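Local coordinates for protein carbon monoxide dehydrogenase (Thermococcus sp. AM4, PDB 6T7J) that probably catalyses the reversible oxidation of carbon monoxide with water to carbon dioxide, passing the electrons through iron-sulfur clusters to an external acceptor, at residues Arg170-Ala175 against Lys181-Ala186; Lys276-Ala281 against Leu314-Ala319; Ala347-Ala352 against Pro369-Ile374; Val423-Gly428 against Leu511-Cys516; Lys603-Val606 against Lys612-Glu615. All coordinates share one frame; numbering follows the deposited sequence.

Interaction 1: Arg170-Ala175 against Lys181-Ala186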
# COMPACT_ATOMS: atom_id res chain seq x y z
N ARG A 170 16.87 12.40 4.93
CA ARG A 170 18.25 12.71 5.30
C ARG A 170 19.25 11.96 4.43
O ARG A 170 20.26 12.54 4.00
CB ARG A 170 18.48 12.37 6.78
CG ARG A 170 17.54 13.10 7.73
CD ARG A 170 17.94 14.55 7.90
NE ARG A 170 19.31 14.68 8.40
CZ ARG A 170 19.63 14.80 9.68
NH1 ARG A 170 20.90 14.91 10.04
NH2 ARG A 170 18.68 14.81 10.61
N MET A 171 18.98 10.69 4.13
CA MET A 171 19.92 9.88 3.36
C MET A 171 20.18 10.46 1.97
O MET A 171 21.18 10.08 1.33
CB MET A 171 19.40 8.45 3.24
CG MET A 171 19.45 7.67 4.54
SD MET A 171 21.13 7.32 5.11
CE MET A 171 21.52 5.88 4.13
N LEU A 172 19.33 11.37 1.49
CA LEU A 172 19.58 12.05 0.22
C LEU A 172 20.90 12.82 0.23
O LEU A 172 21.36 13.22 -0.84
CB LEU A 172 18.43 12.99 -0.11
CG LEU A 172 17.10 12.34 -0.49
CD1 LEU A 172 16.13 13.37 -1.04
CD2 LEU A 172 17.31 11.22 -1.49
N ALA A 173 21.50 13.03 1.40
CA ALA A 173 22.84 13.61 1.45
C ALA A 173 23.86 12.78 0.69
O ALA A 173 24.95 13.27 0.39
CB ALA A 173 23.28 13.80 2.90
N LEU A 174 23.55 11.52 0.38
CA LEU A 174 24.44 10.69 -0.42
C LEU A 174 24.27 10.91 -1.92
O LEU A 174 25.10 10.42 -2.69
CB LEU A 174 24.21 9.21 -0.09
CG LEU A 174 24.71 8.73 1.28
CD1 LEU A 174 23.85 7.59 1.79
CD2 LEU A 174 26.16 8.32 1.21
N ALA A 175 23.23 11.62 -2.34
CA ALA A 175 22.98 11.85 -3.76
C ALA A 175 23.63 13.15 -4.21
O ALA A 175 23.65 14.13 -3.45
CB ALA A 175 21.48 11.90 -4.04
N LYS A 181 18.89 18.84 -7.43
CA LYS A 181 18.25 19.94 -8.12
C LYS A 181 17.22 19.43 -9.14
O LYS A 181 16.15 20.03 -9.30
CB LYS A 181 19.30 20.81 -8.80
CG LYS A 181 18.76 22.06 -9.46
CD LYS A 181 18.08 22.96 -8.44
CE LYS A 181 16.73 23.44 -8.96
NZ LYS A 181 16.86 24.30 -10.16
N VAL A 182 17.54 18.33 -9.82
CA VAL A 182 16.59 17.72 -10.76
C VAL A 182 15.31 17.32 -10.03
O VAL A 182 14.20 17.68 -10.45
CB VAL A 182 17.24 16.52 -11.46
CG1 VAL A 182 16.18 15.63 -12.09
CG2 VAL A 182 18.24 16.98 -12.50
N TRP A 183 15.45 16.56 -8.95
CA TRP A 183 14.29 16.11 -8.19
C TRP A 183 13.54 17.27 -7.57
O TRP A 183 12.31 17.21 -7.43
CB TRP A 183 14.73 15.13 -7.10
CG TRP A 183 15.41 13.90 -7.61
CD1 TRP A 183 15.16 13.26 -8.79
CD2 TRP A 183 16.44 13.15 -6.95
NE1 TRP A 183 15.98 12.16 -8.91
CE2 TRP A 183 16.77 12.08 -7.80
CE3 TRP A 183 17.12 13.30 -5.74
CZ2 TRP A 183 17.76 11.14 -7.46
CZ3 TRP A 183 18.09 12.37 -5.41
CH2 TRP A 183 18.40 11.31 -6.27
N GLU A 184 14.24 18.34 -7.19
CA GLU A 184 13.58 19.51 -6.64
C GLU A 184 12.73 20.22 -7.69
O GLU A 184 11.58 20.59 -7.44
CB GLU A 184 14.61 20.46 -6.04
CG GLU A 184 14.04 21.75 -5.47
CD GLU A 184 15.12 22.67 -4.94
OE1 GLU A 184 14.81 23.85 -4.67
OE2 GLU A 184 16.28 22.22 -4.80
N LYS A 185 13.30 20.42 -8.89
CA LYS A 185 12.53 21.02 -9.98
C LYS A 185 11.33 20.16 -10.34
O LYS A 185 10.23 20.68 -10.60
CB LYS A 185 13.43 21.25 -11.19
CG LYS A 185 12.97 22.38 -12.10
CD LYS A 185 12.94 21.96 -13.57
CE LYS A 185 11.63 21.29 -13.93
NZ LYS A 185 10.46 22.20 -13.81
N ALA A 186 11.51 18.83 -10.37
CA ALA A 186 10.40 17.94 -10.65
C ALA A 186 9.43 17.82 -9.47
O ALA A 186 8.28 17.42 -9.67
CB ALA A 186 10.92 16.55 -11.02
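W183, on helix 177-186, reaches back to the short 3-10 turn that precedes this helix and meets L172 and A175 there. Its path starts at CB, which points toward the turn. At chi1 -60° the ring carbon CG lies anti to the carbonyl carbon, and the indole runs out from the helix toward the turn. In the five-membered ring, NE1 gives its hydrogen to the carbonyl O of A569, so the one polar atom of this buried side chain is satisfied. Two neighbouring atoms of the six-membered ring, CZ3 and CH2, make the contact. CZ3 comes 3.7 Å from A175 CB, and the adjoining CH2 is 3.8 Å from the same methyl. CZ3 also lies 4.2 Å from L172 CD2, the two side chains passing obliquely. The 3-10 geometry matters here: A175 N bonds to L172 O at 2.9 Å, and a spacing of three residues brings both side chains to the same side of the turn. Alanine suits the position next to the ring because its methyl fits where a longer chain would meet the indole, while the branched leucine reaches on to L189 and P190. Helix 212-242 contributes W228, whose ring meets W183 edge-to-face. The contact itself is wholly apolar, held by dispersion and exclusion of water; the indole's one N-H is used elsewhere, on A569 O, a bond that probably limits how the ring can turn.

Interaction 2: Lys276-Ala281 against Leu314-Ala319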
# COMPACT_ATOMS: atom_id res chain seq x y z
N LYS A 276 23.95 -15.54 10.96
CA LYS A 276 23.98 -16.36 12.17
C LYS A 276 23.84 -17.84 11.84
O LYS A 276 24.57 -18.67 12.38
CB LYS A 276 22.87 -15.92 13.13
CG LYS A 276 23.18 -14.64 13.88
CD LYS A 276 24.53 -14.72 14.56
CE LYS A 276 24.74 -13.55 15.50
NZ LYS A 276 26.06 -13.60 16.18
N ILE A 277 22.92 -18.19 10.93
CA ILE A 277 22.72 -19.59 10.57
C ILE A 277 24.00 -20.16 9.98
O ILE A 277 24.44 -21.26 10.35
CB ILE A 277 21.54 -19.74 9.60
CG1 ILE A 277 20.22 -19.37 10.29
CG2 ILE A 277 21.47 -21.16 9.06
CD1 ILE A 277 19.84 -20.30 11.42
N ALA A 278 24.62 -19.43 9.05
CA ALA A 278 25.83 -19.92 8.39
C ALA A 278 26.97 -20.08 9.38
O ALA A 278 27.66 -21.10 9.39
CB ALA A 278 26.22 -18.99 7.25
N GLU A 279 27.19 -19.06 10.23
CA GLU A 279 28.28 -19.14 11.19
C GLU A 279 28.07 -20.28 12.18
O GLU A 279 29.01 -21.00 12.52
CB GLU A 279 28.42 -17.80 11.92
CG GLU A 279 29.19 -16.76 11.13
CD GLU A 279 28.94 -15.35 11.63
OE1 GLU A 279 28.90 -14.42 10.79
OE2 GLU A 279 28.78 -15.16 12.85
N ILE A 280 26.83 -20.46 12.65
CA ILE A 280 26.55 -21.53 13.60
C ILE A 280 26.75 -22.90 12.95
O ILE A 280 27.37 -23.79 13.53
CB ILE A 280 25.14 -21.38 14.18
CG1 ILE A 280 25.10 -20.24 15.20
CG2 ILE A 280 24.66 -22.68 14.81
CD1 ILE A 280 25.89 -20.51 16.46
N ALA A 281 26.24 -23.07 11.73
CA ALA A 281 26.28 -24.39 11.11
C ALA A 281 27.67 -24.76 10.63
O ALA A 281 28.02 -25.95 10.62
CB ALA A 281 25.28 -24.45 9.95
N LEU A 314 30.81 -13.96 3.46
CA LEU A 314 31.47 -15.12 4.05
C LEU A 314 32.00 -16.11 3.02
O LEU A 314 32.79 -16.99 3.39
CB LEU A 314 30.52 -15.85 5.00
CG LEU A 314 29.69 -14.93 5.90
CD1 LEU A 314 28.51 -15.67 6.49
CD2 LEU A 314 30.56 -14.34 7.00
N GLY A 315 31.61 -15.99 1.75
CA GLY A 315 32.00 -16.98 0.77
C GLY A 315 31.11 -18.20 0.74
O GLY A 315 31.52 -19.24 0.22
N VAL A 316 29.91 -18.10 1.30
CA VAL A 316 28.98 -19.24 1.29
C VAL A 316 28.60 -19.55 -0.15
O VAL A 316 28.25 -18.63 -0.91
CB VAL A 316 27.73 -18.92 2.13
CG1 VAL A 316 26.71 -20.05 2.04
CG2 VAL A 316 28.11 -18.64 3.58
N PRO A 317 28.66 -20.81 -0.58
CA PRO A 317 28.27 -21.14 -1.96
C PRO A 317 26.80 -20.85 -2.19
O PRO A 317 25.95 -21.10 -1.33
CB PRO A 317 28.59 -22.63 -2.08
CG PRO A 317 28.57 -23.14 -0.67
CD PRO A 317 29.08 -22.01 0.17
N ILE A 318 26.49 -20.32 -3.37
CA ILE A 318 25.12 -20.00 -3.75
C ILE A 318 24.60 -21.11 -4.66
O ILE A 318 25.28 -21.50 -5.62
CB ILE A 318 25.03 -18.61 -4.40
CG1 ILE A 318 23.58 -18.11 -4.42
CG2 ILE A 318 25.66 -18.56 -5.79
CD1 ILE A 318 23.45 -16.66 -4.01
N ALA A 319 23.43 -21.64 -4.33
CA ALA A 319 22.93 -22.84 -5.00
C ALA A 319 22.08 -22.53 -6.23
O ALA A 319 22.00 -23.37 -7.13
CB ALA A 319 22.12 -23.69 -4.02
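The methyl CB of A278 faces two branched side chains, lying 4.1 Å from L314 CD1 and also 4.1 Å from V316 CG2. Both partners come from the passage between helix 304-314 and the edge strand 318-320. In L314, CG stands anti to the carbonyl carbon (chi1 -42°), and its two methyls then serve different neighbours: CD1 goes to A278, while CD2 comes 4.1 Å from E279 OE1. V316 has CG1 anti to the backbone N (chi1 176°), which leaves CG2 as the methyl directed at the alanine. The CB of E279 points neither toward nor away from the other segment; beyond CG the chain is extended and its end comes nearer, passing L314 at about a right angle and bringing the carboxylate beside a methyl. Between the two apolar residues, G315 leaves helical geometry with phi 83°; a CB here would press on the carbonyl O of L314, so glycine suits the bend. Alanine likewise suits the helix face, since its small methyl lets the backbones approach to 7.8 Å between A278 CA and V316 CA. The helices belong to successive strand-helix units of a parallel sheet, and helix 304-314 opens with C304 and C305 of the broken-cluster pocket. With no hydrogen bond across the segments, the contact is an aliphatic seam bordered by a partly exposed carboxylate.

Interaction 3: Ala347-Ala352 against Pro369-Ile374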
# COMPACT_ATOMS: atom_id res chain seq x y z
N ALA A 347 4.77 -22.64 -2.74
CA ALA A 347 4.83 -23.98 -3.29
C ALA A 347 5.99 -24.80 -2.72
O ALA A 347 5.92 -26.03 -2.71
CB ALA A 347 4.94 -23.91 -4.82
N ILE A 348 7.05 -24.14 -2.25
CA ILE A 348 8.18 -24.88 -1.70
C ILE A 348 7.76 -25.74 -0.53
O ILE A 348 8.43 -26.73 -0.22
CB ILE A 348 9.35 -23.95 -1.30
CG1 ILE A 348 9.03 -23.21 0.01
CG2 ILE A 348 9.71 -23.00 -2.43
CD1 ILE A 348 10.23 -22.52 0.62
N VAL A 349 6.66 -25.41 0.14
CA VAL A 349 6.13 -26.30 1.17
C VAL A 349 5.58 -27.57 0.52
O VAL A 349 5.97 -28.69 0.88
CB VAL A 349 5.08 -25.59 2.03
CG1 VAL A 349 4.27 -26.60 2.82
CG2 VAL A 349 5.76 -24.61 2.97
N ASP A 350 4.69 -27.40 -0.46
CA ASP A 350 4.14 -28.54 -1.20
C ASP A 350 5.24 -29.49 -1.65
O ASP A 350 5.24 -30.67 -1.29
CB ASP A 350 3.36 -28.04 -2.41
CG ASP A 350 2.00 -27.57 -2.03
OD1 ASP A 350 1.25 -28.26 -1.33
OD2 ASP A 350 1.69 -26.46 -2.44
N VAL A 351 6.21 -28.96 -2.41
CA VAL A 351 7.32 -29.77 -2.89
C VAL A 351 8.02 -30.46 -1.72
O VAL A 351 8.28 -31.67 -1.75
CB VAL A 351 8.30 -28.90 -3.70
CG1 VAL A 351 9.49 -29.71 -4.16
CG2 VAL A 351 7.58 -28.27 -4.88
N ALA A 352 8.29 -29.70 -0.65
CA ALA A 352 9.03 -30.27 0.47
C ALA A 352 8.25 -31.39 1.15
O ALA A 352 8.87 -32.25 1.80
CB ALA A 352 9.36 -29.19 1.50
N PRO A 369 1.52 -21.66 5.43
CA PRO A 369 0.82 -22.80 6.04
C PRO A 369 1.48 -24.12 5.66
O PRO A 369 1.80 -24.37 4.49
CB PRO A 369 -0.60 -22.69 5.47
CG PRO A 369 -0.76 -21.24 5.14
CD PRO A 369 0.60 -20.80 4.66
N GLY A 370 1.68 -24.98 6.66
CA GLY A 370 2.37 -26.23 6.49
C GLY A 370 3.83 -26.21 6.88
O GLY A 370 4.41 -27.27 7.14
N ALA A 371 4.44 -25.03 6.93
CA ALA A 371 5.82 -24.91 7.35
C ALA A 371 5.93 -25.04 8.87
O ALA A 371 4.93 -25.06 9.59
CB ALA A 371 6.41 -23.57 6.89
N VAL A 372 7.17 -25.15 9.35
CA VAL A 372 7.46 -25.16 10.78
C VAL A 372 8.06 -23.81 11.14
O VAL A 372 9.11 -23.43 10.61
CB VAL A 372 8.39 -26.33 11.16
CG1 VAL A 372 7.63 -27.64 11.14
CG2 VAL A 372 9.58 -26.41 10.23
N HIS A 373 7.39 -23.08 12.02
CA HIS A 373 7.79 -21.72 12.37
C HIS A 373 8.64 -21.74 13.63
O HIS A 373 8.15 -22.09 14.71
CB HIS A 373 6.56 -20.83 12.55
CG HIS A 373 6.88 -19.36 12.55
ND1 HIS A 373 7.45 -18.73 11.47
CD2 HIS A 373 6.71 -18.41 13.50
CE1 HIS A 373 7.61 -17.45 11.75
NE2 HIS A 373 7.18 -17.23 12.97
N ILE A 374 9.91 -21.38 13.49
CA ILE A 374 10.81 -21.17 14.62
C ILE A 374 11.22 -19.71 14.55
O ILE A 374 12.15 -19.33 13.84
CB ILE A 374 12.02 -22.11 14.58
CG1 ILE A 374 11.56 -23.56 14.73
CG2 ILE A 374 13.00 -21.77 15.69
CD1 ILE A 374 12.41 -24.55 13.99
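V349 lies on the helix of a beta-alpha-beta crossover, between parallel strands 336-339 and 358-361, and packs on P369, G370 and A371, the loop that enters edge strand 372-373. With CG1 anti to the backbone N (chi1 164°), the valine spreads its two methyls along this loop. CG1 comes 3.7 Å from the carbonyl O of P369 and 4.1 Å from G370 C. The other branch, CG2, meets A371 CB at 4.1 Å. Glycine suits position 370 for two reasons: a CB would collide with V349 CG1, and at phi 98° it would also press on the carbonyl O of P369. An alanine in place of V349 would remove both methyls and is likely to open a gap facing the carbonyl of P369, leaving A371 CB without its mate on the helix. A beta-branched residue fits because two methyls at one level cover the loop backbone. Strand 358-361 supplies V359, which touches both V349 and A371, and I348 packs on helix 325-330. D350 forms a salt bridge with K74 of the second subunit, so the short helix touches the dimer partner as well as strand 358-361 and the loop before edge strand 372-373.

Interaction 4: Val423-Gly428 against Leu511-Cys516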
# COMPACT_ATOMS: atom_id res chain seq x y z
N VAL A 423 36.96 0.65 -5.48
CA VAL A 423 37.90 1.77 -5.36
C VAL A 423 39.25 1.27 -4.86
O VAL A 423 40.30 1.75 -5.30
CB VAL A 423 37.32 2.86 -4.44
CG1 VAL A 423 38.37 3.91 -4.13
CG2 VAL A 423 36.11 3.51 -5.09
N GLU A 424 39.25 0.29 -3.95
CA GLU A 424 40.50 -0.32 -3.52
C GLU A 424 41.20 -1.04 -4.66
O GLU A 424 42.43 -1.07 -4.71
CB GLU A 424 40.24 -1.29 -2.37
CG GLU A 424 40.34 -0.68 -0.98
CD GLU A 424 40.29 -1.73 0.12
OE1 GLU A 424 40.06 -1.36 1.29
OE2 GLU A 424 40.48 -2.92 -0.19
N ALA A 425 40.43 -1.61 -5.59
CA ALA A 425 41.03 -2.28 -6.74
C ALA A 425 41.70 -1.29 -7.67
O ALA A 425 42.68 -1.64 -8.35
CB ALA A 425 39.97 -3.09 -7.49
N LEU A 426 41.21 -0.06 -7.73
CA LEU A 426 41.77 0.98 -8.58
C LEU A 426 42.88 1.77 -7.90
O LEU A 426 43.26 2.84 -8.39
CB LEU A 426 40.67 1.94 -9.04
CG LEU A 426 39.48 1.37 -9.81
CD1 LEU A 426 38.22 2.18 -9.52
CD2 LEU A 426 39.76 1.33 -11.30
N GLY A 427 43.40 1.27 -6.78
CA GLY A 427 44.46 1.97 -6.08
C GLY A 427 43.99 3.07 -5.15
O GLY A 427 44.79 3.95 -4.80
N GLY A 428 42.73 3.04 -4.73
CA GLY A 428 42.21 4.04 -3.81
C GLY A 428 41.61 5.26 -4.47
O GLY A 428 41.06 6.11 -3.76
N LEU A 511 43.81 -5.13 -13.35
CA LEU A 511 43.32 -5.01 -11.98
C LEU A 511 42.95 -6.35 -11.36
O LEU A 511 42.55 -6.37 -10.19
CB LEU A 511 42.12 -4.06 -11.94
CG LEU A 511 42.32 -2.71 -12.64
CD1 LEU A 511 41.10 -1.83 -12.47
CD2 LEU A 511 43.57 -2.01 -12.13
N ASN A 512 43.08 -7.45 -12.10
CA ASN A 512 42.76 -8.80 -11.61
C ASN A 512 41.32 -8.88 -11.09
O ASN A 512 41.05 -9.34 -9.98
CB ASN A 512 43.75 -9.26 -10.54
CG ASN A 512 43.72 -10.76 -10.34
OD1 ASN A 512 43.29 -11.51 -11.22
ND2 ASN A 512 44.16 -11.21 -9.17
N ILE A 513 40.39 -8.42 -11.92
CA ILE A 513 38.96 -8.54 -11.63
C ILE A 513 38.30 -9.22 -12.83
O ILE A 513 38.86 -9.25 -13.93
CB ILE A 513 38.31 -7.17 -11.34
CG1 ILE A 513 38.50 -6.22 -12.53
CG2 ILE A 513 38.89 -6.56 -10.07
CD1 ILE A 513 37.84 -4.87 -12.34
N PRO A 514 37.12 -9.81 -12.63
CA PRO A 514 36.38 -10.36 -13.77
C PRO A 514 35.73 -9.25 -14.57
O PRO A 514 35.65 -8.10 -14.10
CB PRO A 514 35.32 -11.26 -13.11
CG PRO A 514 35.74 -11.39 -11.67
CD PRO A 514 36.48 -10.13 -11.35
N PRO A 515 35.26 -9.53 -15.79
CA PRO A 515 34.51 -8.52 -16.55
C PRO A 515 33.08 -8.32 -16.06
O PRO A 515 32.39 -7.42 -16.57
CB PRO A 515 34.53 -9.07 -17.98
CG PRO A 515 34.62 -10.54 -17.81
CD PRO A 515 35.44 -10.77 -16.57
N CYS A 516 32.61 -9.13 -15.11
CA CYS A 516 31.28 -8.99 -14.53
C CYS A 516 31.43 -8.89 -13.02
O CYS A 516 32.01 -9.78 -12.39
CB CYS A 516 30.39 -10.18 -14.91
SG CYS A 516 30.04 -10.30 -16.68
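Unusually, the residues that touch lie where two helices end: A425 and L426, where helix 419-425 stops, meet L511, where helix 502-511 gives way to a loop. The backbones come close, with A425 CA 6.3 Å from L511 CA. L511 has the largest share of the contact and divides it between its methyls. CD1 reaches L426 CD2 at 3.6 Å, the tightest approach, the two leucines passing at a slant. CD2 lies 3.9 Å from the carbonyl O of A425, a plain van der Waals neighbour. In both leucines CG is anti to the carbonyl carbon (chi1 -50° in L511); L426 CB is directed neither toward nor away from the other segment, but the end of the side chain comes nearer and also touches P432 and L433 of helix 431-439. I513 joins more loosely, its CG2 4.5 Å from A425 CB, and rests on F417. Alanine is apt at 425 because its methyl leaves room for the larger L511 and I513. A residue with positive phi follows the end of each helix: N512 directly after helix 502-511, in a conformation that asparagine tolerates better than most residues, and G427 one residue further on, after L426, as the C-prime residue of a Schellman motif. G428 N is bonded to V423 O at 2.8 Å and G427 N to E424 O at 3.3 Å. A Schellman motif, a common C-terminal ending for a helix, here brings the end of helix 419-425 beside the loop that leads from helix 502-511 into strand 516-518, an outermost strand of a parallel sheet.

Interaction 5: Lys603-Val606 against Lys612-Glu615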
# COMPACT_ATOMS: atom_id res chain seq x y z
N LYS A 603 14.84 7.09 -18.60
CA LYS A 603 13.59 6.58 -19.18
C LYS A 603 13.64 5.06 -19.23
O LYS A 603 14.70 4.44 -19.10
CB LYS A 603 13.34 7.16 -20.57
CG LYS A 603 14.32 6.72 -21.64
CD LYS A 603 14.02 7.43 -22.95
CE LYS A 603 15.08 7.14 -24.01
NZ LYS A 603 14.88 7.99 -25.22
N PHE A 604 12.47 4.47 -19.44
CA PHE A 604 12.33 3.03 -19.61
C PHE A 604 12.42 2.65 -21.09
O PHE A 604 12.17 3.46 -21.99
CB PHE A 604 11.00 2.55 -19.03
CG PHE A 604 11.02 2.37 -17.54
CD1 PHE A 604 11.76 1.36 -16.96
CD2 PHE A 604 10.29 3.22 -16.72
CE1 PHE A 604 11.78 1.19 -15.59
CE2 PHE A 604 10.30 3.06 -15.35
CZ PHE A 604 11.05 2.05 -14.78
N TYR A 605 12.78 1.40 -21.33
CA TYR A 605 12.85 0.86 -22.68
C TYR A 605 12.56 -0.63 -22.61
O TYR A 605 13.34 -1.38 -22.01
CB TYR A 605 14.21 1.13 -23.32
CG TYR A 605 14.58 0.18 -24.43
CD1 TYR A 605 13.89 0.18 -25.64
CD2 TYR A 605 15.63 -0.72 -24.28
CE1 TYR A 605 14.22 -0.69 -26.66
CE2 TYR A 605 15.97 -1.59 -25.30
CZ TYR A 605 15.27 -1.57 -26.48
OH TYR A 605 15.61 -2.43 -27.50
N VAL A 606 11.46 -1.06 -23.22
CA VAL A 606 11.00 -2.44 -23.15
C VAL A 606 11.51 -3.20 -24.36
O VAL A 606 11.28 -2.79 -25.51
CB VAL A 606 9.47 -2.51 -23.06
CG1 VAL A 606 9.02 -3.94 -22.78
CG2 VAL A 606 8.96 -1.56 -21.99
N LYS A 612 18.79 -7.66 -29.02
CA LYS A 612 18.24 -6.36 -29.37
C LYS A 612 18.48 -5.35 -28.25
O LYS A 612 18.91 -4.21 -28.50
CB LYS A 612 16.74 -6.48 -29.65
CG LYS A 612 16.38 -6.80 -31.09
CD LYS A 612 15.04 -6.17 -31.45
CE LYS A 612 14.33 -6.95 -32.54
NZ LYS A 612 12.94 -7.32 -32.15
N ALA A 613 18.21 -5.75 -27.01
CA ALA A 613 18.41 -4.86 -25.87
C ALA A 613 19.88 -4.50 -25.71
O ALA A 613 20.21 -3.36 -25.35
CB ALA A 613 17.87 -5.51 -24.60
N ALA A 614 20.77 -5.45 -25.97
CA ALA A 614 22.20 -5.16 -25.92
C ALA A 614 22.58 -4.10 -26.95
O ALA A 614 23.33 -3.17 -26.65
CB ALA A 614 23.01 -6.43 -26.14
N GLU A 615 22.06 -4.23 -28.17
CA GLU A 615 22.37 -3.25 -29.21
C GLU A 615 21.83 -1.88 -28.84
O GLU A 615 22.51 -0.86 -29.04
CB GLU A 615 21.82 -3.72 -30.55
CG GLU A 615 22.69 -4.75 -31.24
CD GLU A 615 21.90 -5.74 -32.06
OE1 GLU A 615 20.97 -5.32 -32.78
OE2 GLU A 615 22.20 -6.95 -31.99
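The backbone at Y605 is extended (phi -151°, psi 116°) in edge strand 604-606, while K612 and A613 lie in helix 610-627, a few residues later. This is the closing strand-to-helix step of the parallel sheet whose outermost strands are 516-518 and 604-606, an alpha/beta arrangement whose final helix turns back against the strand. The tyrosine points toward that helix, its CG anti to the backbone N (chi1 156°), and the ring arrives edge-on. A613 CA lies at the ring edge near its plane, 4.1 Å from CE2, and the methyl A613 CB is 4.4 Å from that same CE2. A small residue is fitting here, because the helix backbone itself sits beside the ring while A613 also touches H575 of the neighbouring strand 574-576. F604 instead packs on helix 558-569. Tyrosine adds a polar end to an apolar ring. Its hydroxyl forms a hydrogen bond with T616, one turn along the helix from K612, and T616 OG1 is also bonded to the carbonyl O of K612. The threonine therefore links the strand side chain to the helix backbone, whereas Y605 OH lies 3.9 Å from K612 O, with no hydrogen bond between them.

How the interactions relate
Four of the five contacts border two parallel sheets; interaction 1 lies among helices. Interactions 2 and 3 lie toward the two edges of the first sheet, near strands 318-320 and 372-373, with centres about 21 Å apart and nearest atoms about 8 Å apart. Interactions 4 and 5 concern the outermost strands of the second, 516-518 and 604-606; their centres are about 28 Å apart. Interaction 1 is about 11 Å from interaction 5 between nearest atoms, linked by helix 558-569, where W183 bonds and F604 packs. Interactions 1 and 3 are most distant, about 43 Å between centres. None touches another, and none includes a residue of the broken-cluster pocket, though C343 shortly precedes interaction 3.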